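ATP-dependent DNA helicase PIF1 (Candida albicans, PDB 7OTJ) couples ATP hydrolysis to 5'-3' DNA unwinding, and probably resolves G-quadruplexes and helps maintain the nuclear and mitochondrial genomes. Local coordinates at residues Leu21-Ser26 with Ile184-Ile189. Numbering follows the deposited sequence.
Sequences LFYTGS and ITLKEI
I184 packs beside Y23, CB to CB at 4.2 Å, and its CD1 reaches across to CD2 of L21 on the neighbouring strand, 4.3 Å away. Y23, I184 and L186 point to one face of the sheet, and L21, two residues before Y23, points the same way; here CD1 of L186 meets the Y23 ring obliquely at CD1. With CG set between its backbone N and carbonyl carbon (chi1 71°), the Y23 ring rises from this face, and its OH bonds to K31 O. T24 and T185 stand abreast on the other face, with T24 CG2 3.5 Å from T185 OG1. T24 turns OG1 anti to its backbone N (chi1 -163°), and this hydroxyl bonds to G143 O and Y509 OH.

The backbone evidence is that of a parallel pair: I184 N donates to F22 O, T24 N to I184 O at 2.7 Å, and L186 N to T24 O at 2.8 Å. The second bond is the straightest, 162° at the hydrogen, and I184 O also receives a CA-H...O contact from Y23 CA. Beyond L186 the chains separate, and S26 CB meets I189 CD1 at 3.9 Å. Here strand 21-25 runs into the P-loop (Walker A): G25 O accepts a bond from K31 NZ, and S26 touches the bound ADP.

Within the helicase's P-loop NTPase domain, strand 182-186 is an outermost strand of the parallel sheet, while strand 21-25 lies between it and strand 138-143. Helix 6-16 covers Y23 and I184 through V11, and helix 31-45 packs on Y23 through L34, L35 and I38.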
loop_
_atom_site.group_PDB
_atom_site.type_symbol
_atom_site.label_atom_id
_atom_site.label_comp_id
_atom_site.label_asym_id
_atom_site.label_seq_id
_atom_site.Cartn_x
_atom_site.Cartn_y
_atom_site.Cartn_z
ATOM N N LEU A 21 -14.758 -11.090 -11.388
ATOM C CA LEU A 21 -14.738 -9.919 -12.243
ATOM C C LEU A 21 -13.611 -8.979 -11.850
ATOM O O LEU A 21 -13.036 -9.067 -10.759
ATOM C CB LEU A 21 -16.086 -9.186 -12.200
ATOM C CG LEU A 21 -16.657 -8.670 -10.877
ATOM C CD1 LEU A 21 -15.987 -7.356 -10.432
ATOM C CD2 LEU A 21 -18.157 -8.478 -11.031
ATOM N N PHE A 22 -13.324 -8.063 -12.767
ATOM C CA PHE A 22 -12.410 -6.951 -12.565
ATOM C C PHE A 22 -13.187 -5.667 -12.800
ATOM O O PHE A 22 -13.859 -5.527 -13.826
ATOM C CB PHE A 22 -11.221 -7.068 -13.520
ATOM C CG PHE A 22 -10.461 -5.783 -13.738
ATOM C CD1 PHE A 22 -9.794 -5.157 -12.696
ATOM C CD2 PHE A 22 -10.375 -5.231 -15.005
ATOM C CE1 PHE A 22 -9.080 -3.994 -12.913
ATOM C CE2 PHE A 22 -9.664 -4.075 -15.228
ATOM C CZ PHE A 22 -9.011 -3.454 -14.186
ATOM N N TYR A 23 -13.144 -4.749 -11.846
ATOM C CA TYR A 23 -13.782 -3.462 -12.049
ATOM C C TYR A 23 -12.742 -2.357 -11.921
ATOM O O TYR A 23 -11.843 -2.421 -11.074
ATOM C CB TYR A 23 -14.976 -3.252 -11.112
ATOM C CG TYR A 23 -14.685 -3.026 -9.651
ATOM C CD1 TYR A 23 -14.600 -1.739 -9.134
ATOM C CD2 TYR A 23 -14.556 -4.095 -8.773
ATOM C CE1 TYR A 23 -14.367 -1.523 -7.789
ATOM C CE2 TYR A 23 -14.319 -3.886 -7.423
ATOM C CZ TYR A 23 -14.228 -2.598 -6.938
ATOM O OH TYR A 23 -13.995 -2.379 -5.598
ATOM N N THR A 24 -12.832 -1.387 -12.829
ATOM C CA THR A 24 -11.791 -0.384 -12.982
ATOM C C THR A 24 -12.365 1.027 -13.065
ATOM O O THR A 24 -13.579 1.230 -12.927
ATOM C CB THR A 24 -10.960 -0.705 -14.228
ATOM O OG1 THR A 24 -9.720 0.009 -14.182
ATOM C CG2 THR A 24 -11.723 -0.355 -15.498
ATOM N N GLY A 25 -11.501 1.999 -13.300
ATOM C CA GLY A 25 -11.880 3.396 -13.359
ATOM C C GLY A 25 -10.705 4.264 -12.979
ATOM O O GLY A 25 -9.744 3.816 -12.357
ATOM N N SER A 26 -10.809 5.549 -13.324
ATOM C CA SER A 26 -9.705 6.477 -13.106
ATOM C C SER A 26 -9.421 6.629 -11.612
ATOM O O SER A 26 -10.155 6.136 -10.756
ATOM C CB SER A 26 -10.021 7.859 -13.694
ATOM O OG SER A 26 -10.155 7.848 -15.107
ATOM N N ILE A 184 -16.136 -4.012 -15.408
ATOM C CA ILE A 184 -17.031 -2.885 -15.184
ATOM C C ILE A 184 -16.178 -1.656 -14.913
ATOM O O ILE A 184 -15.164 -1.737 -14.212
ATOM C CB ILE A 184 -18.003 -3.144 -14.012
ATOM C CG1 ILE A 184 -18.735 -4.473 -14.204
ATOM C CG2 ILE A 184 -19.001 -2.008 -13.891
ATOM C CD1 ILE A 184 -19.567 -4.891 -13.010
ATOM N N THR A 185 -16.578 -0.526 -15.487
ATOM C CA THR A 185 -15.824 0.718 -15.399
ATOM C C THR A 185 -16.635 1.750 -14.629
ATOM O O THR A 185 -17.741 2.111 -15.045
ATOM C CB THR A 185 -15.469 1.240 -16.793
ATOM O OG1 THR A 185 -14.604 0.295 -17.442
ATOM C CG2 THR A 185 -14.768 2.607 -16.699
ATOM N N LEU A 186 -16.103 2.185 -13.489
ATOM C CA LEU A 186 -16.624 3.355 -12.797
ATOM C C LEU A 186 -16.152 4.625 -13.499
ATOM O O LEU A 186 -14.981 4.744 -13.873
ATOM C CB LEU A 186 -16.160 3.360 -11.340
ATOM C CG LEU A 186 -16.694 2.284 -10.401
ATOM C CD1 LEU A 186 -16.129 2.483 -9.004
ATOM C CD2 LEU A 186 -18.208 2.323 -10.373
ATOM N N LYS A 187 -17.056 5.595 -13.656
ATOM C CA LYS A 187 -16.754 6.778 -14.455
ATOM C C LYS A 187 -16.746 8.089 -13.683
ATOM O O LYS A 187 -16.128 9.047 -14.158
ATOM C CB LYS A 187 -17.746 6.908 -15.623
ATOM C CG LYS A 187 -17.472 5.959 -16.787
ATOM C CD LYS A 187 -18.759 5.306 -17.278
ATOM C CE LYS A 187 -19.796 6.344 -17.692
ATOM N NZ LYS A 187 -21.044 5.714 -18.214
ATOM N N GLU A 188 -17.387 8.168 -12.519
ATOM C CA GLU A 188 -17.508 9.425 -11.788
ATOM C C GLU A 188 -16.342 9.585 -10.814
ATOM O O GLU A 188 -16.177 8.775 -9.894
ATOM C CB GLU A 188 -18.841 9.477 -11.043
ATOM C CG GLU A 188 -19.034 10.714 -10.186
ATOM C CD GLU A 188 -20.313 10.661 -9.370
ATOM O OE1 GLU A 188 -20.743 11.723 -8.870
ATOM O OE2 GLU A 188 -20.889 9.559 -9.226
ATOM N N ILE A 189 -15.574 10.658 -10.984
ATOM C CA ILE A 189 -14.402 10.923 -10.154
ATOM C C ILE A 189 -14.845 11.727 -8.936
ATOM O O ILE A 189 -15.463 12.786 -9.076
ATOM C CB ILE A 189 -13.318 11.660 -10.955
ATOM C CG1 ILE A 189 -12.672 10.704 -11.955
ATOM C CG2 ILE A 189 -12.261 12.276 -10.040
ATOM C CD1 ILE A 189 -11.654 11.351 -12.845
#